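Local coordinates for CBS domain-containing protein (Pyrococcus horikoshii, PDB 2YZQ), which is of unknown function but carries four CBS domains and binds S-adenosylmethionine, consistent with a role in sensing that ligand, at residues V126-Y131 with I232-H237; I252-V257 with I265-D270. One frame throughout, in Å; residues are numbered along the deposited sequence.

Contact 1 (V126-Y131 with I232-H237). With SAM (S-adenosylmethionine), chain B.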
ATOM      1  N   VAL A 126      20.070  -4.839  -3.281  1.00 28.69           N
ATOM      2  CA  VAL A 126      19.664  -3.441  -3.382  1.00 25.20           C
ATOM      3  C   VAL A 126      19.146  -2.920  -2.042  1.00 23.46           C
ATOM      4  O   VAL A 126      18.056  -3.294  -1.604  1.00 21.70           O
ATOM      5  CB  VAL A 126      18.551  -3.252  -4.436  1.00 26.69           C
ATOM      6  CG1 VAL A 126      18.212  -1.777  -4.572  1.00 26.26           C
ATOM      7  CG2 VAL A 126      18.990  -3.827  -5.778  1.00 27.53           C
ATOM      8  N   GLU A 127      19.923  -2.054  -1.395  1.00 20.70           N
ATOM      9  CA  GLU A 127      19.514  -1.493  -0.108  1.00 18.54           C
ATOM     10  C   GLU A 127      18.429  -0.451  -0.336  1.00 17.49           C
ATOM     11  O   GLU A 127      18.344   0.147  -1.412  1.00 17.08           O
ATOM     12  CB  GLU A 127      20.704  -0.847   0.616  1.00 21.32           C
ATOM     13  CG  GLU A 127      21.893  -1.779   0.816  1.00 25.97           C
ATOM     14  CD  GLU A 127      22.895  -1.269   1.840  1.00 28.52           C
ATOM     15  OE1 GLU A 127      22.975  -0.037   2.043  1.00 26.73           O
ATOM     16  OE2 GLU A 127      23.609  -2.102   2.438  1.00 27.98           O
ATOM     17  N   ILE A 128      17.603  -0.229   0.680  1.00 13.92           N
ATOM     18  CA  ILE A 128      16.516   0.737   0.567  1.00 13.24           C
ATOM     19  C   ILE A 128      16.917   2.166   0.906  1.00 12.92           C
ATOM     20  O   ILE A 128      16.096   3.075   0.816  1.00 12.76           O
ATOM     21  CB  ILE A 128      15.329   0.357   1.489  1.00 10.36           C
ATOM     22  CG1 ILE A 128      15.771   0.381   2.959  1.00 12.57           C
ATOM     23  CG2 ILE A 128      14.793  -1.012   1.100  1.00 13.97           C
ATOM     24  CD1 ILE A 128      14.613   0.312   3.946  1.00 11.44           C
ATOM     25  N   GLU A 129      18.177   2.371   1.279  1.00 14.00           N
ATOM     26  CA  GLU A 129      18.644   3.697   1.671  1.00 14.31           C
ATOM     27  C   GLU A 129      18.188   4.856   0.777  1.00 14.07           C
ATOM     28  O   GLU A 129      17.710   5.872   1.277  1.00 14.78           O
ATOM     29  CB  GLU A 129      20.176   3.689   1.796  1.00 16.32           C
ATOM     30  CG  GLU A 129      20.788   4.954   2.390  1.00 20.00           C
ATOM     31  CD  GLU A 129      20.874   6.093   1.392  1.00 22.44           C
ATOM     32  OE1 GLU A 129      21.271   5.837   0.236  1.00 24.44           O
ATOM     33  OE2 GLU A 129      20.559   7.245   1.763  1.00 25.22           O
ATOM     34  N   PRO A 130      18.289   4.709  -0.555  1.00 14.07           N
ATOM     35  CA  PRO A 130      17.866   5.814  -1.427  1.00 15.72           C
ATOM     36  C   PRO A 130      16.357   6.008  -1.585  1.00 15.81           C
ATOM     37  O   PRO A 130      15.914   7.045  -2.086  1.00 17.40           O
ATOM     38  CB  PRO A 130      18.504   5.464  -2.778  1.00 17.16           C
ATOM     39  CG  PRO A 130      19.543   4.403  -2.460  1.00 16.41           C
ATOM     40  CD  PRO A 130      18.905   3.630  -1.344  1.00 15.97           C
ATOM     41  N   TYR A 131      15.572   5.032  -1.133  1.00 13.70           N
ATOM     42  CA  TYR A 131      14.128   5.066  -1.337  1.00 15.08           C
ATOM     43  C   TYR A 131      13.167   5.313  -0.184  1.00 13.78           C
ATOM     44  O   TYR A 131      12.030   5.709  -0.419  1.00 14.84           O
ATOM     45  CB  TYR A 131      13.712   3.760  -2.017  1.00 15.63           C
ATOM     46  CG  TYR A 131      14.595   3.400  -3.184  1.00 17.70           C
ATOM     47  CD1 TYR A 131      14.513   4.105  -4.381  1.00 19.00           C
ATOM     48  CD2 TYR A 131      15.549   2.389  -3.077  1.00 18.73           C
ATOM     49  CE1 TYR A 131      15.362   3.817  -5.446  1.00 19.74           C
ATOM     50  CE2 TYR A 131      16.405   2.092  -4.137  1.00 21.04           C
ATOM     51  CZ  TYR A 131      16.305   2.814  -5.317  1.00 19.94           C
ATOM     52  OH  TYR A 131      17.154   2.542  -6.367  1.00 22.95           O
ATOM     53  N   ILE A 232       7.546  -4.455  13.322  1.00 11.52           N
ATOM     54  CA  ILE A 232       8.459  -5.050  12.360  1.00 12.23           C
ATOM     55  C   ILE A 232       9.158  -3.866  11.704  1.00 12.25           C
ATOM     56  O   ILE A 232       8.507  -3.046  11.051  1.00 12.40           O
ATOM     57  CB  ILE A 232       7.697  -5.844  11.291  1.00 12.78           C
ATOM     58  CG1 ILE A 232       6.819  -6.903  11.965  1.00 15.00           C
ATOM     59  CG2 ILE A 232       8.682  -6.473  10.320  1.00 13.23           C
ATOM     60  CD1 ILE A 232       7.588  -7.856  12.859  1.00 16.03           C
ATOM     61  N   VAL A 233      10.473  -3.783  11.879  1.00 12.55           N
ATOM     62  CA  VAL A 233      11.247  -2.656  11.361  1.00 12.12           C
ATOM     63  C   VAL A 233      12.263  -2.957  10.276  1.00 12.33           C
ATOM     64  O   VAL A 233      12.609  -4.109  10.011  1.00 13.92           O
ATOM     65  CB  VAL A 233      12.014  -1.941  12.513  1.00 10.82           C
ATOM     66  CG1 VAL A 233      11.056  -1.502  13.595  1.00 12.93           C
ATOM     67  CG2 VAL A 233      13.061  -2.875  13.107  1.00 14.45           C
ATOM     68  N   ALA A 234      12.739  -1.881   9.656  1.00 13.23           N
ATOM     69  CA  ALA A 234      13.755  -1.941   8.619  1.00 12.82           C
ATOM     70  C   ALA A 234      14.839  -0.940   9.001  1.00 12.66           C
ATOM     71  O   ALA A 234      14.677  -0.168   9.946  1.00 13.24           O
ATOM     72  CB  ALA A 234      13.155  -1.565   7.266  1.00 11.99           C
ATOM     73  N   THR A 235      15.957  -0.981   8.288  1.00 12.47           N
ATOM     74  CA  THR A 235      17.049  -0.039   8.518  1.00 14.09           C
ATOM     75  C   THR A 235      17.432   0.432   7.126  1.00 12.95           C
ATOM     76  O   THR A 235      17.019  -0.164   6.132  1.00 13.51           O
ATOM     77  CB  THR A 235      18.275  -0.699   9.188  1.00 16.47           C
ATOM     78  OG1 THR A 235      18.907  -1.595   8.266  1.00 19.57           O
ATOM     79  CG2 THR A 235      17.856  -1.456  10.438  1.00 16.24           C
ATOM     80  N   PRO A 236      18.224   1.507   7.024  1.00 12.35           N
ATOM     81  CA  PRO A 236      18.618   2.000   5.702  1.00 12.98           C
ATOM     82  C   PRO A 236      19.381   0.992   4.843  1.00 12.82           C
ATOM     83  O   PRO A 236      19.305   1.033   3.616  1.00 14.02           O
ATOM     84  CB  PRO A 236      19.469   3.223   6.032  1.00 14.33           C
ATOM     85  CG  PRO A 236      18.867   3.716   7.313  1.00 13.05           C
ATOM     86  CD  PRO A 236      18.671   2.430   8.084  1.00 12.57           C
ATOM     87  N   HIS A 237      20.115   0.090   5.485  1.00 11.99           N
ATOM     88  CA  HIS A 237      20.908  -0.897   4.759  1.00 13.57           C
ATOM     89  C   HIS A 237      20.162  -2.178   4.401  1.00 13.31           C
ATOM     90  O   HIS A 237      20.702  -3.036   3.698  1.00 13.72           O
ATOM     91  CB  HIS A 237      22.156  -1.256   5.571  1.00 15.87           C
ATOM     92  CG  HIS A 237      23.034  -0.084   5.885  1.00 21.37           C
ATOM     93  ND1 HIS A 237      23.642   0.673   4.908  1.00 24.38           N
ATOM     94  CD2 HIS A 237      23.406   0.458   7.069  1.00 24.17           C
ATOM     95  CE1 HIS A 237      24.352   1.632   5.476  1.00 25.95           C
ATOM     96  NE2 HIS A 237      24.226   1.524   6.786  1.00 25.37           N
TER
HETATM   97  N   SAM B6075      -4.411  -3.075   4.754  1.00 21.74           N
HETATM   98  CA  SAM B6075      -4.381  -4.411   5.369  1.00 22.95           C
HETATM   99  C   SAM B6075      -5.797  -4.870   5.670  1.00 22.98           C
HETATM  100  O   SAM B6075      -6.017  -6.041   5.933  1.00 26.70           O
HETATM  101  OXT SAM B6075      -6.717  -4.072   5.653  1.00 24.18           O
HETATM  102  CB  SAM B6075      -3.553  -4.348   6.660  1.00 20.96           C
HETATM  103  CG  SAM B6075      -3.101  -5.755   7.057  1.00 19.17           C
HETATM  104  SD  SAM B6075      -1.891  -5.665   8.411  1.00 16.27           S
HETATM  105  CE  SAM B6075      -1.782  -7.442   8.812  1.00 17.89           C
HETATM  106  C5' SAM B6075      -2.784  -4.930   9.799  1.00 14.16           C
HETATM  107  C4' SAM B6075      -2.010  -5.192  11.092  1.00 13.73           C
HETATM  108  O4' SAM B6075      -0.588  -5.055  10.848  1.00 14.03           O
HETATM  109  C3' SAM B6075      -2.383  -4.188  12.191  1.00 13.44           C
HETATM  110  O3' SAM B6075      -2.529  -4.882  13.441  1.00 14.10           O
HETATM  111  C2' SAM B6075      -1.186  -3.226  12.198  1.00 12.85           C
HETATM  112  O2' SAM B6075      -1.040  -2.570  13.462  1.00 12.71           O
HETATM  113  C1' SAM B6075      -0.043  -4.196  11.862  1.00 12.48           C
HETATM  114  N9  SAM B6075       1.151  -3.528  11.340  1.00 12.40           N
HETATM  115  C8  SAM B6075       1.245  -2.601  10.327  1.00 13.61           C
HETATM  116  N7  SAM B6075       2.504  -2.350  10.080  1.00 11.74           N
HETATM  117  C5  SAM B6075       3.270  -2.997  10.998  1.00 12.07           C
HETATM  118  C6  SAM B6075       4.656  -3.057  11.313  1.00 12.08           C
HETATM  119  N6  SAM B6075       5.578  -2.314  10.604  1.00 12.11           N
HETATM  120  N1  SAM B6075       5.064  -3.854  12.323  1.00 12.47           N
HETATM  121  C2  SAM B6075       4.196  -4.545  13.071  1.00 12.99           C
HETATM  122  N3  SAM B6075       2.894  -4.545  12.794  1.00 10.75           N
HETATM  123  C4  SAM B6075       2.396  -3.771  11.799  1.00 11.23           C
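Ile-128 makes the tight end of this contact. Its CD1 lies 3.3 Å from the backbone O of Thr-235 and 4.1 Å from CB of Ala-234. With CG1 between the backbone N and the carbonyl carbon (chi1 63°) and the chain extended beyond it, CD1 is carried to the O of Thr-235. The same side chain touches Val-243 of helix 240-250 and Ile-268 of strand 263-269. With only an alanine here, the space between Ala-234, Val-243 and Ile-268 would probably be left underfilled. Next along the chain the backbones come close. The O of Pro-236 is 2.9 Å from the N of Glu-129 and 3.3 Å from its CB. The carboxylate of Glu-129 turns away from the loop and forms a salt bridge with Arg-134.

The solvent side is looser. Glu-127 and His-237 are both exposed, lie side by side and point the same way. ND1 of His-237 donates to OE1 of Glu-127 over 3.0 Å, and the bond is nearly straight at 166°. The oxygen lies in the plane of the imidazole ring. Seen from the carboxylate, the donor comes on the syn side but out of plane, and the two planes are 61° apart. The bond probably limits the turning of both groups.

At its other end the 232-237 loop meets the ligand. The N of Ile-232 donates to N1 of S-adenosylmethionine over 2.7 Å, and its O accepts from N6 over 3.1 Å. Both bonds come from the backbone, and together they read the Watson-Crick edge of the adenine. Such backbone recognition of adenine is typical of the nucleoside site in a pair of CBS domains.

Contact 2 (I252-V257 with I265-D270). With SAM (S-adenosylmethionine), chain B.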
ATOM      1  N   ILE A 252       1.826  -6.552   5.684  1.00 13.45           N
ATOM      2  CA  ILE A 252       1.863  -5.148   6.075  1.00 12.47           C
ATOM      3  C   ILE A 252       2.414  -4.327   4.914  1.00 11.87           C
ATOM      4  O   ILE A 252       3.260  -4.798   4.151  1.00 12.59           O
ATOM      5  CB  ILE A 252       2.734  -4.945   7.331  1.00 13.08           C
ATOM      6  CG1 ILE A 252       4.106  -5.587   7.120  1.00 13.04           C
ATOM      7  CG2 ILE A 252       2.020  -5.539   8.551  1.00 14.25           C
ATOM      8  CD1 ILE A 252       5.003  -5.561   8.352  1.00 14.63           C
ATOM      9  N   GLU A 253       1.928  -3.095   4.789  1.00 11.85           N
ATOM     10  CA  GLU A 253       2.333  -2.219   3.697  1.00 10.26           C
ATOM     11  C   GLU A 253       3.467  -1.251   4.017  1.00  9.83           C
ATOM     12  O   GLU A 253       3.875  -0.475   3.154  1.00 10.90           O
ATOM     13  CB  GLU A 253       1.122  -1.423   3.202  1.00 11.62           C
ATOM     14  CG  GLU A 253      -0.025  -2.288   2.672  1.00 13.10           C
ATOM     15  CD  GLU A 253      -1.028  -2.701   3.741  1.00 16.92           C
ATOM     16  OE1 GLU A 253      -0.723  -2.610   4.951  1.00 16.10           O
ATOM     17  OE2 GLU A 253      -2.135  -3.137   3.359  1.00 20.51           O
ATOM     18  N   GLN A 254       3.981  -1.293   5.243  1.00  9.83           N
ATOM     19  CA  GLN A 254       5.054  -0.379   5.616  1.00  9.84           C
ATOM     20  C   GLN A 254       5.840  -0.816   6.841  1.00  9.67           C
ATOM     21  O   GLN A 254       5.290  -1.425   7.761  1.00 10.33           O
ATOM     22  CB  GLN A 254       4.487   1.015   5.892  1.00 11.59           C
ATOM     23  CG  GLN A 254       3.537   1.074   7.090  1.00 12.38           C
ATOM     24  CD  GLN A 254       2.226   0.361   6.835  1.00 10.03           C
ATOM     25  OE1 GLN A 254       1.496   0.700   5.904  1.00 10.99           O
ATOM     26  NE2 GLN A 254       1.911  -0.626   7.676  1.00 10.13           N
ATOM     27  N   LEU A 255       7.130  -0.491   6.845  1.00  8.96           N
ATOM     28  CA  LEU A 255       8.005  -0.802   7.971  1.00 10.74           C
ATOM     29  C   LEU A 255       8.724   0.451   8.427  1.00 10.69           C
ATOM     30  O   LEU A 255       9.341   1.145   7.621  1.00 10.38           O
ATOM     31  CB  LEU A 255       9.082  -1.829   7.601  1.00 12.50           C
ATOM     32  CG  LEU A 255       8.754  -3.314   7.438  1.00 15.61           C
ATOM     33  CD1 LEU A 255       7.818  -3.520   6.271  1.00 17.05           C
ATOM     34  CD2 LEU A 255      10.051  -4.090   7.230  1.00 15.58           C
ATOM     35  N   PRO A 256       8.623   0.784   9.719  1.00 11.06           N
ATOM     36  CA  PRO A 256       9.332   1.976  10.184  1.00 10.77           C
ATOM     37  C   PRO A 256      10.826   1.723   9.956  1.00 10.48           C
ATOM     38  O   PRO A 256      11.295   0.592  10.089  1.00 10.67           O
ATOM     39  CB  PRO A 256       8.995   2.013  11.667  1.00 10.42           C
ATOM     40  CG  PRO A 256       7.593   1.485  11.701  1.00 10.21           C
ATOM     41  CD  PRO A 256       7.648   0.320  10.724  1.00 11.27           C
ATOM     42  N   VAL A 257      11.568   2.762   9.591  1.00  9.23           N
ATOM     43  CA  VAL A 257      13.006   2.630   9.381  1.00  9.31           C
ATOM     44  C   VAL A 257      13.652   3.184  10.639  1.00 11.73           C
ATOM     45  O   VAL A 257      13.335   4.294  11.055  1.00 11.63           O
ATOM     46  CB  VAL A 257      13.470   3.453   8.163  1.00 10.22           C
ATOM     47  CG1 VAL A 257      14.999   3.366   8.016  1.00 10.99           C
ATOM     48  CG2 VAL A 257      12.776   2.930   6.908  1.00 10.43           C
ATOM     49  N   ILE A 265      13.757   6.997  12.093  1.00 10.73           N
ATOM     50  CA  ILE A 265      14.370   7.940  11.162  1.00 10.51           C
ATOM     51  C   ILE A 265      13.683   7.961   9.801  1.00 12.28           C
ATOM     52  O   ILE A 265      14.072   8.718   8.913  1.00 12.24           O
ATOM     53  CB  ILE A 265      15.872   7.629  10.958  1.00 11.02           C
ATOM     54  CG1 ILE A 265      16.054   6.239  10.335  1.00 10.48           C
ATOM     55  CG2 ILE A 265      16.597   7.720  12.295  1.00 12.33           C
ATOM     56  CD1 ILE A 265      17.510   5.871  10.054  1.00 13.01           C
ATOM     57  N   GLY A 266      12.654   7.138   9.640  1.00 10.90           N
ATOM     58  CA  GLY A 266      11.953   7.104   8.369  1.00 12.28           C
ATOM     59  C   GLY A 266      10.916   6.005   8.285  1.00 10.91           C
ATOM     60  O   GLY A 266      10.588   5.365   9.282  1.00 10.71           O
ATOM     61  N   LEU A 267      10.409   5.776   7.079  1.00 11.26           N
ATOM     62  CA  LEU A 267       9.398   4.754   6.863  1.00 11.02           C
ATOM     63  C   LEU A 267       9.540   4.222   5.448  1.00 10.50           C
ATOM     64  O   LEU A 267       9.692   5.001   4.509  1.00 11.52           O
ATOM     65  CB  LEU A 267       8.001   5.366   7.033  1.00 11.15           C
ATOM     66  CG  LEU A 267       6.792   4.435   6.888  1.00 10.14           C
ATOM     67  CD1 LEU A 267       6.729   3.507   8.095  1.00 11.13           C
ATOM     68  CD2 LEU A 267       5.512   5.251   6.778  1.00 12.76           C
ATOM     69  N   ILE A 268       9.540   2.903   5.291  1.00 10.17           N
ATOM     70  CA  ILE A 268       9.608   2.344   3.948  1.00 10.19           C
ATOM     71  C   ILE A 268       8.244   1.714   3.661  1.00 10.17           C
ATOM     72  O   ILE A 268       7.854   0.731   4.291  1.00 10.77           O
ATOM     73  CB  ILE A 268      10.766   1.304   3.785  1.00 10.50           C
ATOM     74  CG1 ILE A 268      10.811   0.810   2.334  1.00 10.74           C
ATOM     75  CG2 ILE A 268      10.610   0.135   4.763  1.00 11.76           C
ATOM     76  CD1 ILE A 268      11.208   1.887   1.336  1.00 12.72           C
ATOM     77  N   ARG A 269       7.506   2.327   2.737  1.00 10.36           N
ATOM     78  CA  ARG A 269       6.175   1.867   2.349  1.00  9.99           C
ATOM     79  C   ARG A 269       6.324   1.013   1.103  1.00 10.33           C
ATOM     80  O   ARG A 269       7.328   1.112   0.394  1.00 11.26           O
ATOM     81  CB  ARG A 269       5.269   3.057   1.999  1.00  9.34           C
ATOM     82  CG  ARG A 269       5.119   4.119   3.099  1.00  9.93           C
ATOM     83  CD  ARG A 269       4.350   5.313   2.538  1.00 11.88           C
ATOM     84  NE  ARG A 269       5.108   5.938   1.459  1.00 12.52           N
ATOM     85  CZ  ARG A 269       4.577   6.693   0.503  1.00 14.24           C
ATOM     86  NH1 ARG A 269       3.272   6.929   0.478  1.00 17.39           N
ATOM     87  NH2 ARG A 269       5.358   7.211  -0.438  1.00 15.24           N
ATOM     88  N   ASP A 270       5.327   0.177   0.833  1.00 10.35           N
ATOM     89  CA  ASP A 270       5.378  -0.648  -0.363  1.00 11.33           C
ATOM     90  C   ASP A 270       5.464   0.272  -1.579  1.00 11.64           C
ATOM     91  O   ASP A 270       6.174  -0.012  -2.542  1.00 12.42           O
ATOM     92  CB  ASP A 270       4.143  -1.575  -0.456  1.00 12.00           C
ATOM     93  CG  ASP A 270       2.811  -0.860  -0.197  1.00 14.32           C
ATOM     94  OD1 ASP A 270       2.750   0.386  -0.191  1.00 13.22           O
ATOM     95  OD2 ASP A 270       1.791  -1.570  -0.013  1.00 14.12           O
TER
HETATM   96  N   SAM B6075      -4.411  -3.075   4.754  1.00 21.74           N
HETATM   97  CA  SAM B6075      -4.381  -4.411   5.369  1.00 22.95           C
HETATM   98  C   SAM B6075      -5.797  -4.870   5.670  1.00 22.98           C
HETATM   99  O   SAM B6075      -6.017  -6.041   5.933  1.00 26.70           O
HETATM  100  OXT SAM B6075      -6.717  -4.072   5.653  1.00 24.18           O
HETATM  101  CB  SAM B6075      -3.553  -4.348   6.660  1.00 20.96           C
HETATM  102  CG  SAM B6075      -3.101  -5.755   7.057  1.00 19.17           C
HETATM  103  SD  SAM B6075      -1.891  -5.665   8.411  1.00 16.27           S
HETATM  104  CE  SAM B6075      -1.782  -7.442   8.812  1.00 17.89           C
HETATM  105  C5' SAM B6075      -2.784  -4.930   9.799  1.00 14.16           C
HETATM  106  C4' SAM B6075      -2.010  -5.192  11.092  1.00 13.73           C
HETATM  107  O4' SAM B6075      -0.588  -5.055  10.848  1.00 14.03           O
HETATM  108  C3' SAM B6075      -2.383  -4.188  12.191  1.00 13.44           C
HETATM  109  O3' SAM B6075      -2.529  -4.882  13.441  1.00 14.10           O
HETATM  110  C2' SAM B6075      -1.186  -3.226  12.198  1.00 12.85           C
HETATM  111  O2' SAM B6075      -1.040  -2.570  13.462  1.00 12.71           O
HETATM  112  C1' SAM B6075      -0.043  -4.196  11.862  1.00 12.48           C
HETATM  113  N9  SAM B6075       1.151  -3.528  11.340  1.00 12.40           N
HETATM  114  C8  SAM B6075       1.245  -2.601  10.327  1.00 13.61           C
HETATM  115  N7  SAM B6075       2.504  -2.350  10.080  1.00 11.74           N
HETATM  116  C5  SAM B6075       3.270  -2.997  10.998  1.00 12.07           C
HETATM  117  C6  SAM B6075       4.656  -3.057  11.313  1.00 12.08           C
HETATM  118  N6  SAM B6075       5.578  -2.314  10.604  1.00 12.11           N
HETATM  119  N1  SAM B6075       5.064  -3.854  12.323  1.00 12.47           N
HETATM  120  C2  SAM B6075       4.196  -4.545  13.071  1.00 12.99           C
HETATM  121  N3  SAM B6075       2.894  -4.545  12.794  1.00 10.75           N
HETATM  122  C4  SAM B6075       2.396  -3.771  11.799  1.00 11.23           C
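Gln-254 places CG between its backbone N and carbonyl carbon (chi1 64°) and bends again at chi2, which takes its amide to the adenine of S-adenosylmethionine. NE2 gives N7 a weak bond of 3.0 Å, while the backbone O of Gln-254 accepts from N6. Glu-253 also bends at chi2, and its OE2 accepts from the ligand amino N over 2.7 Å.

The pocket wall is held by pairing of the two strands. Leu-255 and Ile-268 exchange two backbone hydrogen bonds, with Leu-255 CB 3.8 Å from Ile-268 CG2. Beyond this pair, Asp-270 N donates to Glu-253 O. OD2 of Asp-270 forms a salt bridge with Arg-92 and lies 3.3 Å from CB of Glu-253.

On the face of Gln-254, Leu-267 reaches CD1 over to the neighbouring strand, 3.7 Å from Pro-256 CA. On the face of Leu-255, Val-257 sets CG2 beside Ile-268, and its CG1 meets Ile-265 CG1 at 3.8 Å, the two side chains crossing at about a right angle. Ile-265 and Gly-266 both face Val-257, a classic beta bulge, within an antiparallel hairpin of a CBS domain that forms part of the S-adenosylmethionine site.

In the fold
From the N terminus the chain builds the four-stranded sheet and helix 109-117 before it reaches 126-131. Contact 1 then closes a long loop, with 100 residues between its segments, that includes helix 145-153 and strands 159-163 and 169-174. It brings the loop before strand 139-140 to the one before helix 240-250. After that helix, contact 2 closes a short hairpin between strands 254-259 and 263-269. The loops follow one another and neither nest nor cross. Their centres are about 9 Å apart, and they meet where Ala-234 N probably bonds to Pro-256 O, joining the 232-237 loop to the hairpin edge. Both reach the same S-adenosylmethionine, which Asp-177 and Thr-228 also bind.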